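Local atomic coordinates of AlgX/AlgJ SGNH hydrolase-like domain-containing protein (Eubacterium siraeum, PDB entry 4NZK), a protein that is of unknown function but belongs to the DHHW family of the SGNH hydrolase clan, so it may act as an esterase-like hydrolase or acetyltransferase on an unidentified substrate. Residues Y233-D241 with Y312-F320; A259-D267 with K287-P296. One frame throughout, in Å; residues are numbered along the deposited sequence.

Contact 1 of 2, residues Y233-D241 with Y312-F320; sequences YYTTDFKAD and YFDLYAPDF
T236 and D314 are the polar clasp between two loops at one margin of the mixed sheet in this SGNH-hydrolase-like alpha/beta fold. The first loop is a type I beta turn, T235 to F238, that follows the outermost strand 229-234; the second leads into the helix that starts at A317, with Y316 as its N-cap.

Two hydrogen bonds join the same pair of residues, one through the backbone and one through the side chains. D314 N donates a hydrogen bond to T236 O (2.9 Å, 159°). T236 OG1 in turn donates to D314 OD2, 2.6 Å away, on the anti lone pair of that oxygen. The rotation about CA-CB sets OG1 between the backbone N and the carbonyl carbon (chi1 58°), which leaves the methyl beside the backbone N. From there T236 CG2 rests 3.4 Å from Y312 O and also touches Y312 CB.

Aromatic contact illustrates a T-shaped pair within a larger cluster. F320 directs its CE1 edge over the middle of the F238 ring, lying 3.7 Å from F238 CG, with the planes at 90°. The opposite face of F238 is taken by Y234, whose CD2 sits toward the rim, so the ring is clamped between two aromatic neighbours; I270 and Y306 on adjoining strands add to its surroundings.

Aliphatic packing falls to L315, which divides its two methyls: CD1 meets F238 CB at 3.7 Å, whereas L315 CD2 lies 3.7 Å from the backbone D237 O.

Contact 2 of 2, residues A259-D267 with K287-P296; sequences AYSTFMGGD and KDSYGNAEVP. With EDO (1,2-ethanediol), chain B.
N292 reaches across to Y260 and D267 of 259-267 and shows how one buried amide can knit several groups together. Its CB leans on the Y260 ring, 3.9 Å from Y260 CE2. CG stands anti to the carbonyl carbon (chi1 -63°), which turns the N-H edge of the amide to D267. At the tip, N292 ND2 makes a straight bond of 2.7 Å to D267 OD1, which lies in the amide plane; the same nitrogen donates to a water at 2.9 Å, and that water donates to the carbonyls of Y260 and F263. N292 OD1 accepts from K287 NZ at 2.7 Å. The lysine also forms a salt bridge with D267 OD1 at 3.1 Å, closing a three-cornered network that D309 and R311 extend.

The helically wound but irregular residues 289-296 start at S289, whose OG bonds H164 NE2, consistent with the serine-histidine pair of SGNH hydrolases. Y260 stacks on H164, and its OH donates to S289 O over 2.7 Å. Replacing N292 by a leucine would probably leave D267 OD1 and the water without their amide donor and the K287 ammonium without one acceptor.

Farther along, F263 offers a ring face to A293 CA in a CH-pi contact, 4.2 Å from the centroid. K287 NZ also donates to both hydroxyls of a 1,2-ethanediol, probably from the crystallisation liquor, which in turn donates to G266 O and D267 O.

Overall arrangement
The centre of contact 2 is about 7 Å, and that of contact 1 about 19 Å, from the centre of the chain; the two centres are about 17 Å apart. In sequence, both segments of contact 2 fall between those of contact 1. They touch directly: Y233 OH packs 3.6 Å from M264 CA, and Y312 CD2 lies 3.6 Å from D267 O. The ethanediol bound in contact 2 is about 6 Å from the Y312 side chain. The side chain of Y290, whose CB points away from 259-267, lies about 4 Å from an unknown ligand, probably from the crystallisation liquor; contact 1 joins the turn after edge strand 229-234 to the loop that leads into helix 317-323.

Contact 1 of 2, residues Y233-D241 with Y312-F320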
ATOM      1  N   TYR A 233     -12.731  11.234   9.758  1.00 17.09           N
ATOM      2  CA  TYR A 233     -11.329  11.592   9.831  1.00 16.62           C
ATOM      3  C   TYR A 233     -10.915  11.992  11.256  1.00 17.14           C
ATOM      4  O   TYR A 233     -11.599  12.769  11.927  1.00 19.02           O
ATOM      5  CB  TYR A 233     -11.024  12.697   8.828  1.00 16.07           C
ATOM      6  CG  TYR A 233     -11.020  12.203   7.405  1.00 15.56           C
ATOM      7  CD1 TYR A 233     -12.194  12.099   6.679  1.00 16.20           C
ATOM      8  CD2 TYR A 233      -9.831  11.875   6.759  1.00 17.91           C
ATOM      9  CE1 TYR A 233     -12.191  11.609   5.382  1.00 16.74           C
ATOM     10  CE2 TYR A 233      -9.813  11.418   5.473  1.00 20.92           C
ATOM     11  CZ  TYR A 233     -10.994  11.282   4.776  1.00 17.20           C
ATOM     12  OH  TYR A 233     -10.974  10.808   3.490  1.00 18.55           O
ATOM     13  N   TYR A 234      -9.806  11.407  11.696  1.00 16.60           N
ATOM     14  CA  TYR A 234      -9.269  11.586  13.032  1.00 16.60           C
ATOM     15  C   TYR A 234      -7.811  12.029  12.980  1.00 17.47           C
ATOM     16  O   TYR A 234      -7.110  11.834  11.974  1.00 17.50           O
ATOM     17  CB  TYR A 234      -9.349  10.271  13.806  1.00 17.99           C
ATOM     18  CG  TYR A 234     -10.731   9.785  14.152  1.00 16.10           C
ATOM     19  CD1 TYR A 234     -11.487   9.068  13.231  1.00 19.85           C
ATOM     20  CD2 TYR A 234     -11.261   9.975  15.425  1.00 23.13           C
ATOM     21  CE1 TYR A 234     -12.751   8.612  13.546  1.00 24.12           C
ATOM     22  CE2 TYR A 234     -12.525   9.507  15.748  1.00 26.72           C
ATOM     23  CZ  TYR A 234     -13.259   8.833  14.805  1.00 28.88           C
ATOM     24  OH  TYR A 234     -14.511   8.354  15.110  1.00 37.51           O
ATOM     25  N   THR A 235      -7.366  12.625  14.076  1.00 18.16           N
ATOM     26  CA  THR A 235      -5.980  12.949  14.233  1.00 21.24           C
ATOM     27  C   THR A 235      -5.225  11.650  14.526  1.00 19.50           C
ATOM     28  O   THR A 235      -5.826  10.600  14.742  1.00 19.05           O
ATOM     29  CB  THR A 235      -5.767  13.870  15.438  1.00 21.86           C
ATOM     30  OG1 THR A 235      -6.219  13.197  16.630  1.00 26.34           O
ATOM     31  CG2 THR A 235      -6.535  15.103  15.265  1.00 24.19           C
ATOM     32  N   THR A 236      -3.910  11.758  14.616  1.00 19.88           N
ATOM     33  CA  THR A 236      -3.061  10.580  14.867  1.00 18.00           C
ATOM     34  C   THR A 236      -3.130  10.045  16.295  1.00 17.54           C
ATOM     35  O   THR A 236      -2.626   8.941  16.588  1.00 18.66           O
ATOM     36  CB  THR A 236      -1.625  10.830  14.432  1.00 19.50           C
ATOM     37  OG1 THR A 236      -1.108  11.954  15.132  1.00 23.12           O
ATOM     38  CG2 THR A 236      -1.555  11.064  12.933  1.00 23.39           C
ATOM     39  N   ASP A 237      -3.789  10.783  17.190  1.00 19.74           N
ATOM     40  CA  ASP A 237      -4.118  10.252  18.513  1.00 24.13           C
ATOM     41  C   ASP A 237      -5.621   9.911  18.629  1.00 21.54           C
ATOM     42  O   ASP A 237      -6.170   9.804  19.727  1.00 21.90           O
ATOM     43  CB  ASP A 237      -3.649  11.179  19.633  1.00 26.16           C
ATOM     44  CG  ASP A 237      -4.215  12.550  19.549  1.00 30.20           C
ATOM     45  OD1 ASP A 237      -4.859  12.904  18.548  1.00 36.89           O
ATOM     46  OD2 ASP A 237      -4.004  13.300  20.511  1.00 41.82           O
ATOM     47  N   PHE A 238      -6.247   9.701  17.475  1.00 20.83           N
ATOM     48  CA  PHE A 238      -7.627   9.265  17.358  1.00 19.43           C
ATOM     49  C   PHE A 238      -8.652  10.188  18.036  1.00 19.00           C
ATOM     50  O   PHE A 238      -9.484   9.741  18.817  1.00 23.50           O
ATOM     51  CB  PHE A 238      -7.774   7.828  17.843  1.00 19.88           C
ATOM     52  CG  PHE A 238      -8.990   7.122  17.296  1.00 20.18           C
ATOM     53  CD1 PHE A 238      -9.182   7.033  15.930  1.00 19.55           C
ATOM     54  CD2 PHE A 238      -9.916   6.508  18.130  1.00 24.73           C
ATOM     55  CE1 PHE A 238     -10.277   6.391  15.393  1.00 21.25           C
ATOM     56  CE2 PHE A 238     -11.020   5.853  17.595  1.00 25.07           C
ATOM     57  CZ  PHE A 238     -11.197   5.800  16.231  1.00 23.04           C
ATOM     58  N   LYS A 239      -8.505  11.486  17.769  1.00 20.94           N
ATOM     59  CA  LYS A 239      -9.496  12.469  18.178  0.50 23.08           C
ATOM     60  C   LYS A 239     -10.136  12.959  16.884  1.00 20.29           C
ATOM     61  O   LYS A 239      -9.448  13.179  15.887  1.00 21.37           O
ATOM     62  CB  LYS A 239      -8.854  13.628  18.945  0.50 27.43           C
ATOM     63  CG  LYS A 239      -7.970  13.230  20.124  0.50 23.92           C
ATOM     64  CD  LYS A 239      -8.674  12.355  21.160  0.50 22.84           C
ATOM     65  CE  LYS A 239      -7.727  12.086  22.325  0.50 24.44           C
ATOM     66  NZ  LYS A 239      -8.239  11.055  23.254  0.50 30.22           N
ATOM     67  N   ALA A 240     -11.460  13.105  16.893  1.00 24.00           N
ATOM     68  CA  ALA A 240     -12.168  13.552  15.695  1.00 25.56           C
ATOM     69  C   ALA A 240     -11.589  14.889  15.251  1.00 23.15           C
ATOM     70  O   ALA A 240     -11.360  15.781  16.085  1.00 28.87           O
ATOM     71  CB  ALA A 240     -13.662  13.680  15.962  1.00 35.98           C
ATOM     72  N   ASP A 241     -11.294  14.984  13.964  1.00 20.83           N
ATOM     73  CA  ASP A 241     -10.673  16.158  13.389  1.00 25.60           C
ATOM     74  C   ASP A 241     -11.775  17.131  12.997  1.00 30.51           C
ATOM     75  O   ASP A 241     -12.496  16.919  12.042  1.00 27.43           O
ATOM     76  CB  ASP A 241      -9.795  15.793  12.202  1.00 22.16           C
ATOM     77  CG  ASP A 241      -8.974  16.956  11.694  1.00 32.13           C
ATOM     78  OD1 ASP A 241      -9.312  18.124  12.011  1.00 40.49           O
ATOM     79  OD2 ASP A 241      -7.995  16.709  10.956  1.00 37.41           O
ATOM     80  N   TYR A 312       2.868   7.602  11.507  1.00 15.64           N
ATOM     81  CA  TYR A 312       2.059   8.678  12.103  1.00 15.42           C
ATOM     82  C   TYR A 312       0.956   8.072  12.976  1.00 18.17           C
ATOM     83  O   TYR A 312      -0.227   7.990  12.603  1.00 19.41           O
ATOM     84  CB  TYR A 312       1.411   9.534  11.017  1.00 18.33           C
ATOM     85  CG  TYR A 312       2.355   9.958   9.934  1.00 16.80           C
ATOM     86  CD1 TYR A 312       3.366  10.830  10.189  1.00 23.81           C
ATOM     87  CD2 TYR A 312       2.243   9.446   8.665  1.00 19.02           C
ATOM     88  CE1 TYR A 312       4.218  11.209   9.185  1.00 22.58           C
ATOM     89  CE2 TYR A 312       3.109   9.799   7.639  1.00 21.90           C
ATOM     90  CZ  TYR A 312       4.102  10.691   7.908  1.00 23.97           C
ATOM     91  OH  TYR A 312       4.999  11.070   6.929  1.00 33.50           O
ATOM     92  N   PHE A 313       1.334   7.635  14.142  1.00 18.34           N
ATOM     93  CA  PHE A 313       0.412   6.934  15.005  1.00 18.19           C
ATOM     94  C   PHE A 313       0.845   7.215  16.406  1.00 16.68           C
ATOM     95  O   PHE A 313       1.925   6.800  16.824  1.00 19.23           O
ATOM     96  CB  PHE A 313       0.459   5.446  14.717  1.00 17.32           C
ATOM     97  CG  PHE A 313      -0.607   4.649  15.440  1.00 15.95           C
ATOM     98  CD1 PHE A 313      -1.898   4.583  14.916  1.00 15.15           C
ATOM     99  CD2 PHE A 313      -0.324   3.937  16.590  1.00 17.28           C
ATOM    100  CE1 PHE A 313      -2.883   3.855  15.544  1.00 16.67           C
ATOM    101  CE2 PHE A 313      -1.317   3.217  17.235  1.00 16.86           C
ATOM    102  CZ  PHE A 313      -2.598   3.154  16.690  1.00 16.37           C
ATOM    103  N   ASP A 314      -0.017   7.913  17.141  1.00 18.90           N
ATOM    104  CA  ASP A 314       0.342   8.389  18.470  1.00 21.78           C
ATOM    105  C   ASP A 314      -0.418   7.734  19.606  1.00 22.22           C
ATOM    106  O   ASP A 314      -0.812   8.383  20.563  1.00 36.87           O
ATOM    107  CB  ASP A 314       0.164   9.905  18.487  1.00 21.21           C
ATOM    108  CG  ASP A 314       1.216  10.602  17.655  1.00 28.24           C
ATOM    109  OD1 ASP A 314       2.422  10.418  17.953  1.00 40.21           O
ATOM    110  OD2 ASP A 314       0.840  11.309  16.695  1.00 44.49           O
ATOM    111  N   LEU A 315      -0.653   6.445  19.457  1.00 16.08           N
ATOM    112  CA  LEU A 315      -1.316   5.635  20.436  1.00 16.90           C
ATOM    113  C   LEU A 315      -0.549   4.330  20.624  1.00 16.21           C
ATOM    114  O   LEU A 315       0.460   4.095  19.981  1.00 17.53           O
ATOM    115  CB  LEU A 315      -2.729   5.332  19.959  1.00 22.05           C
ATOM    116  CG  LEU A 315      -3.717   6.459  19.806  1.00 28.17           C
ATOM    117  CD1 LEU A 315      -5.016   5.883  19.291  1.00 38.03           C
ATOM    118  CD2 LEU A 315      -3.924   7.169  21.129  1.00 30.51           C
ATOM    119  N   TYR A 316      -1.062   3.474  21.502  1.00 17.89           N
ATOM    120  CA  TYR A 316      -0.525   2.124  21.705  1.00 16.85           C
ATOM    121  C   TYR A 316      -1.433   1.144  20.945  1.00 16.38           C
ATOM    122  O   TYR A 316      -2.570   0.917  21.298  1.00 16.46           O
ATOM    123  CB  TYR A 316      -0.448   1.799  23.183  1.00 17.07           C
ATOM    124  CG  TYR A 316       0.034   0.395  23.498  1.00 16.18           C
ATOM    125  CD1 TYR A 316       1.281  -0.057  23.060  1.00 18.92           C
ATOM    126  CD2 TYR A 316      -0.739  -0.478  24.252  1.00 21.26           C
ATOM    127  CE1 TYR A 316       1.747  -1.342  23.361  1.00 20.98           C
ATOM    128  CE2 TYR A 316      -0.295  -1.757  24.556  1.00 21.06           C
ATOM    129  CZ  TYR A 316       0.950  -2.192  24.113  1.00 18.75           C
ATOM    130  OH  TYR A 316       1.379  -3.449  24.415  1.00 26.66           O
ATOM    131  N   ALA A 317      -0.906   0.596  19.867  1.00 14.46           N
ATOM    132  CA  ALA A 317      -1.727  -0.157  18.922  1.00 15.10           C
ATOM    133  C   ALA A 317      -2.513  -1.338  19.516  1.00 13.87           C
ATOM    134  O   ALA A 317      -3.689  -1.537  19.164  1.00 16.37           O
ATOM    135  CB  ALA A 317      -0.916  -0.571  17.686  1.00 15.52           C
ATOM    136  N   PRO A 318      -1.902  -2.115  20.417  1.00 15.13           N
ATOM    137  CA  PRO A 318      -2.694  -3.248  20.927  1.00 15.10           C
ATOM    138  C   PRO A 318      -3.961  -2.790  21.673  1.00 16.31           C
ATOM    139  O   PRO A 318      -5.026  -3.423  21.569  1.00 16.72           O
ATOM    140  CB  PRO A 318      -1.704  -3.989  21.824  1.00 15.79           C
ATOM    141  CG  PRO A 318      -0.379  -3.680  21.177  1.00 15.85           C
ATOM    142  CD  PRO A 318      -0.481  -2.228  20.763  1.00 15.06           C
ATOM    143  N   ASP A 319      -3.862  -1.681  22.392  1.00 16.70           N
ATOM    144  CA  ASP A 319      -5.030  -1.144  23.084  1.00 19.93           C
ATOM    145  C   ASP A 319      -6.038  -0.552  22.082  1.00 17.22           C
ATOM    146  O   ASP A 319      -7.235  -0.645  22.285  1.00 18.96           O
ATOM    147  CB  ASP A 319      -4.621  -0.097  24.094  1.00 20.34           C
ATOM    148  CG  ASP A 319      -4.078  -0.700  25.387  1.00 24.25           C
ATOM    149  OD1 ASP A 319      -4.101  -1.939  25.587  1.00 27.73           O
ATOM    150  OD2 ASP A 319      -3.664   0.132  26.231  1.00 27.89           O
ATOM    151  N   PHE A 320      -5.550   0.078  21.021  1.00 17.26           N
ATOM    152  CA  PHE A 320      -6.433   0.568  19.956  1.00 17.64           C
ATOM    153  C   PHE A 320      -7.256  -0.588  19.344  1.00 14.16           C
ATOM    154  O   PHE A 320      -8.450  -0.431  19.076  1.00 16.95           O
ATOM    155  CB  PHE A 320      -5.563   1.289  18.914  1.00 21.26           C
ATOM    156  CG  PHE A 320      -6.317   1.877  17.784  1.00 18.20           C
ATOM    157  CD1 PHE A 320      -7.017   3.059  17.958  1.00 20.72           C
ATOM    158  CD2 PHE A 320      -6.293   1.299  16.550  1.00 19.84           C
ATOM    159  CE1 PHE A 320      -7.683   3.642  16.911  1.00 20.42           C
ATOM    160  CE2 PHE A 320      -6.970   1.878  15.495  1.00 22.82           C
ATOM    161  CZ  PHE A 320      -7.652   3.063  15.676  1.00 19.31           C
TER

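Contact 2 of 2, residues A259-D267 with K287-P296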
ATOM      1  N   ALA A 259      -2.579  12.918  -7.843  1.00 14.37           N
ATOM      2  CA  ALA A 259      -3.502  11.825  -8.086  1.00 14.10           C
ATOM      3  C   ALA A 259      -3.478  10.763  -7.018  1.00 12.73           C
ATOM      4  O   ALA A 259      -4.536  10.240  -6.626  1.00 14.56           O
ATOM      5  CB  ALA A 259      -3.253  11.181  -9.437  1.00 16.47           C
ATOM      6  N   TYR A 260      -2.291  10.369  -6.572  1.00 14.09           N
ATOM      7  CA  TYR A 260      -2.237   9.280  -5.575  1.00 12.91           C
ATOM      8  C   TYR A 260      -2.852   9.684  -4.241  1.00 15.43           C
ATOM      9  O   TYR A 260      -3.376   8.842  -3.507  1.00 15.15           O
ATOM     10  CB  TYR A 260      -0.818   8.721  -5.391  1.00 15.54           C
ATOM     11  CG  TYR A 260      -0.803   7.384  -4.680  1.00 14.05           C
ATOM     12  CD1 TYR A 260      -1.091   6.222  -5.371  1.00 15.20           C
ATOM     13  CD2 TYR A 260      -0.560   7.284  -3.289  1.00 13.70           C
ATOM     14  CE1 TYR A 260      -1.102   4.978  -4.732  1.00 13.73           C
ATOM     15  CE2 TYR A 260      -0.571   6.049  -2.645  1.00 13.54           C
ATOM     16  CZ  TYR A 260      -0.849   4.897  -3.387  1.00 12.93           C
ATOM     17  OH  TYR A 260      -0.852   3.670  -2.762  1.00 13.54           O
ATOM     18  N   SER A 261      -2.845  10.993  -3.961  1.00 15.64           N
ATOM     19  CA  SER A 261      -3.438  11.517  -2.741  1.00 14.91           C
ATOM     20  C   SER A 261      -4.968  11.584  -2.823  1.00 14.91           C
ATOM     21  O   SER A 261      -5.621  12.006  -1.901  1.00 17.47           O
ATOM     22  CB  SER A 261      -2.835  12.879  -2.375  1.00 18.11           C
ATOM     23  OG  SER A 261      -1.500  12.693  -1.989  1.00 23.00           O
ATOM     24  N   THR A 262      -5.538  11.192  -3.957  1.00 13.71           N
ATOM     25  CA  THR A 262      -6.988  10.985  -4.036  1.00 15.71           C
ATOM     26  C   THR A 262      -7.476  10.098  -2.865  1.00 14.71           C
ATOM     27  O   THR A 262      -8.569  10.283  -2.346  1.00 15.95           O
ATOM     28  CB  THR A 262      -7.363  10.333  -5.375  1.00 16.30           C
ATOM     29  OG1 THR A 262      -6.956  11.195  -6.443  1.00 18.46           O
ATOM     30  CG2 THR A 262      -8.840  10.049  -5.460  1.00 20.26           C
ATOM     31  N   PHE A 263      -6.671   9.116  -2.475  1.00 13.58           N
ATOM     32  CA  PHE A 263      -7.044   8.219  -1.373  1.00 13.20           C
ATOM     33  C   PHE A 263      -6.752   8.875  -0.004  1.00 15.25           C
ATOM     34  O   PHE A 263      -5.613   8.926   0.450  1.00 16.57           O
ATOM     35  CB  PHE A 263      -6.323   6.884  -1.517  1.00 15.17           C
ATOM     36  CG  PHE A 263      -6.457   6.307  -2.905  1.00 12.49           C
ATOM     37  CD1 PHE A 263      -7.708   6.100  -3.459  1.00 15.08           C
ATOM     38  CD2 PHE A 263      -5.339   6.050  -3.674  1.00 13.14           C
ATOM     39  CE1 PHE A 263      -7.823   5.633  -4.765  1.00 17.53           C
ATOM     40  CE2 PHE A 263      -5.429   5.578  -4.949  1.00 15.92           C
ATOM     41  CZ  PHE A 263      -6.679   5.358  -5.506  1.00 18.17           C
HETATM   42  N   MSE A 264      -7.812   9.401   0.584  1.00 15.39           N
HETATM   43  CA  MSE A 264      -7.852  10.004   1.915  0.66 14.69           C
HETATM   44  C   MSE A 264      -7.001  11.235   2.121  1.00 14.46           C
HETATM   45  O   MSE A 264      -6.845  11.702   3.262  1.00 18.79           O
HETATM   46  CB  MSE A 264      -7.517   8.958   2.955  0.66 15.22           C
HETATM   47  CG  MSE A 264      -8.503   7.803   2.811  0.66 16.28           C
HETATM   48 SE   MSE A 264      -7.911   6.246   3.835  0.50 15.75          SE
HETATM   49  CE  MSE A 264      -6.482   5.633   2.634  0.66 18.25           C
ATOM     50  N   GLY A 265      -6.491  11.811   1.019  1.00 16.13           N
ATOM     51  CA  GLY A 265      -5.789  13.088   1.054  1.00 20.49           C
ATOM     52  C   GLY A 265      -4.363  13.137   1.555  1.00 23.40           C
ATOM     53  O   GLY A 265      -3.709  14.163   1.461  1.00 32.47           O
ATOM     54  N   GLY A 266      -3.839  12.026   2.020  1.00 27.60           N
ATOM     55  CA  GLY A 266      -2.534  12.051   2.682  1.00 32.31           C
ATOM     56  C   GLY A 266      -2.473  11.018   3.771  1.00 31.65           C
ATOM     57  O   GLY A 266      -3.440  10.226   3.956  1.00 31.60           O
ATOM     58  N   ASP A 267      -1.360  11.033   4.513  1.00 21.51           N
ATOM     59  CA  ASP A 267      -1.085   9.966   5.472  1.00 18.60           C
ATOM     60  C   ASP A 267      -1.157  10.300   6.947  1.00 17.61           C
ATOM     61  O   ASP A 267      -1.267   9.375   7.762  1.00 20.07           O
ATOM     62  CB  ASP A 267       0.301   9.372   5.205  1.00 21.02           C
ATOM     63  CG  ASP A 267       0.459   8.812   3.801  1.00 23.14           C
ATOM     64  OD1 ASP A 267      -0.438   8.097   3.324  1.00 32.13           O
ATOM     65  OD2 ASP A 267       1.534   9.060   3.187  1.00 28.38           O
ATOM     66  N   LYS A 287      -0.100   0.588   7.607  1.00 10.91           N
ATOM     67  CA  LYS A 287       0.483   0.640   6.278  1.00 10.82           C
ATOM     68  C   LYS A 287       1.533   1.718   6.091  1.00 12.57           C
ATOM     69  O   LYS A 287       1.729   2.577   6.942  1.00 13.28           O
ATOM     70  CB  LYS A 287      -0.673   0.834   5.257  1.00 12.38           C
ATOM     71  CG  LYS A 287      -1.675   1.967   5.537  1.00 16.28           C
ATOM     72  CD  LYS A 287      -1.112   3.325   5.244  1.00 18.15           C
ATOM     73  CE  LYS A 287      -2.105   4.448   5.458  1.00 18.16           C
ATOM     74  NZ  LYS A 287      -1.475   5.725   5.020  1.00 17.15           N
ATOM     75  N   ASP A 288       2.234   1.604   4.972  1.00 11.33           N
ATOM     76  CA  ASP A 288       2.964   2.716   4.381  1.00 11.74           C
ATOM     77  C   ASP A 288       2.094   3.212   3.202  1.00 11.55           C
ATOM     78  O   ASP A 288       0.954   2.763   3.019  1.00 13.30           O
ATOM     79  CB  ASP A 288       4.368   2.312   3.945  1.00 12.99           C
ATOM     80  CG  ASP A 288       4.393   1.489   2.637  1.00 12.91           C
ATOM     81  OD1 ASP A 288       3.302   1.132   2.092  1.00 13.87           O
ATOM     82  OD2 ASP A 288       5.528   1.182   2.122  1.00 16.11           O
ATOM     83  N   SER A 289       2.593   4.126   2.386  1.00 13.02           N
ATOM     84  CA  SER A 289       1.721   4.714   1.401  1.00 12.07           C
ATOM     85  C   SER A 289       1.191   3.763   0.320  1.00 11.60           C
ATOM     86  O   SER A 289       0.150   4.058  -0.291  1.00 12.42           O
ATOM     87  CB  SER A 289       2.344   5.958   0.769  1.00 18.21           C
ATOM     88  OG  SER A 289       3.542   5.657   0.100  1.00 19.85           O
ATOM     89  N   TYR A 290       1.826   2.593   0.120  1.00 11.71           N
ATOM     90  CA  TYR A 290       1.260   1.612  -0.827  1.00 12.61           C
ATOM     91  C   TYR A 290      -0.128   1.182  -0.365  1.00 11.89           C
ATOM     92  O   TYR A 290      -1.031   0.916  -1.170  1.00 12.10           O
ATOM     93  CB  TYR A 290       2.164   0.368  -0.945  1.00 11.96           C
ATOM     94  CG  TYR A 290       3.015   0.365  -2.162  1.00 12.29           C
ATOM     95  CD1 TYR A 290       3.969   1.335  -2.381  1.00 12.69           C
ATOM     96  CD2 TYR A 290       2.853  -0.611  -3.130  1.00 11.08           C
ATOM     97  CE1 TYR A 290       4.724   1.342  -3.541  1.00 11.92           C
ATOM     98  CE2 TYR A 290       3.597  -0.600  -4.289  1.00 11.95           C
ATOM     99  CZ  TYR A 290       4.519   0.377  -4.495  1.00 12.54           C
ATOM    100  OH  TYR A 290       5.232   0.366  -5.661  1.00 13.39           O
ATOM    101  N   GLY A 291      -0.300   1.074   0.944  1.00 11.35           N
ATOM    102  CA  GLY A 291      -1.575   0.652   1.471  1.00 11.71           C
ATOM    103  C   GLY A 291      -2.752   1.532   1.175  1.00 13.27           C
ATOM    104  O   GLY A 291      -3.894   1.063   1.142  1.00 14.74           O
ATOM    105  N   ASN A 292      -2.485   2.809   0.905  1.00 13.55           N
ATOM    106  CA  ASN A 292      -3.559   3.768   0.672  1.00 13.42           C
ATOM    107  C   ASN A 292      -4.486   3.289  -0.429  1.00 13.63           C
ATOM    108  O   ASN A 292      -5.719   3.406  -0.315  1.00 15.68           O
ATOM    109  CB  ASN A 292      -2.975   5.119   0.291  1.00 14.23           C
ATOM    110  CG  ASN A 292      -2.118   5.756   1.405  1.00 15.23           C
ATOM    111  OD1 ASN A 292      -1.762   5.131   2.396  1.00 17.76           O
ATOM    112  ND2 ASN A 292      -1.741   7.013   1.195  1.00 17.22           N
ATOM    113  N   ALA A 293      -3.892   2.770  -1.506  1.00 14.28           N
ATOM    114  CA  ALA A 293      -4.677   2.360  -2.679  1.00 12.53           C
ATOM    115  C   ALA A 293      -5.426   1.058  -2.505  1.00 13.54           C
ATOM    116  O   ALA A 293      -6.276   0.719  -3.325  1.00 13.12           O
ATOM    117  CB  ALA A 293      -3.803   2.299  -3.927  1.00 12.17           C
ATOM    118  N   GLU A 294      -5.098   0.311  -1.455  1.00 12.44           N
ATOM    119  CA  GLU A 294      -5.830  -0.932  -1.161  1.00 12.68           C
ATOM    120  C   GLU A 294      -7.184  -0.641  -0.539  1.00 12.24           C
ATOM    121  O   GLU A 294      -8.108  -1.400  -0.704  1.00 12.82           O
ATOM    122  CB  GLU A 294      -5.054  -1.833  -0.191  1.00 11.99           C
ATOM    123  CG  GLU A 294      -3.700  -2.292  -0.717  1.00 13.26           C
ATOM    124  CD  GLU A 294      -2.881  -3.116   0.286  1.00 16.18           C
ATOM    125  OE1 GLU A 294      -3.482  -3.815   1.119  1.00 17.15           O
ATOM    126  OE2 GLU A 294      -1.607  -3.078   0.214  1.00 16.18           O
ATOM    127  N   VAL A 295      -7.291   0.475   0.177  1.00 11.81           N
ATOM    128  CA  VAL A 295      -8.471   0.742   1.020  1.00 11.83           C
ATOM    129  C   VAL A 295      -9.800   0.700   0.287  1.00 12.96           C
ATOM    130  O   VAL A 295     -10.742   0.058   0.790  1.00 13.39           O
ATOM    131  CB  VAL A 295      -8.293   2.040   1.845  1.00 14.22           C
ATOM    132  CG1 VAL A 295      -9.550   2.379   2.622  1.00 17.68           C
ATOM    133  CG2 VAL A 295      -7.119   1.880   2.812  1.00 15.24           C
ATOM    134  N   PRO A 296      -9.890   1.318  -0.915  1.00 12.68           N
ATOM    135  CA  PRO A 296     -11.172   1.260  -1.623  1.00 13.13           C
ATOM    136  C   PRO A 296     -11.684  -0.169  -1.866  1.00 13.05           C
ATOM    137  O   PRO A 296     -12.889  -0.395  -1.972  1.00 14.64           O
ATOM    138  CB  PRO A 296     -10.850   1.962  -2.957  1.00 15.60           C
ATOM    139  CG  PRO A 296      -9.805   2.982  -2.568  1.00 13.48           C
ATOM    140  CD  PRO A 296      -8.930   2.194  -1.614  1.00 13.15           C
TER
HETATM  141  C1  EDO B 401      -4.722   7.642   5.801  1.00 27.03           C
HETATM  142  O1  EDO B 401      -3.889   7.341   4.693  1.00 21.77           O
HETATM  143  C2  EDO B 401      -4.207   7.041   7.122  1.00 19.72           C
HETATM  144  O2  EDO B 401      -2.792   7.154   7.211  1.00 24.52           O
HETATM  145  O   HOH W   1      -3.113   8.548  -0.808  1.00 18.61           O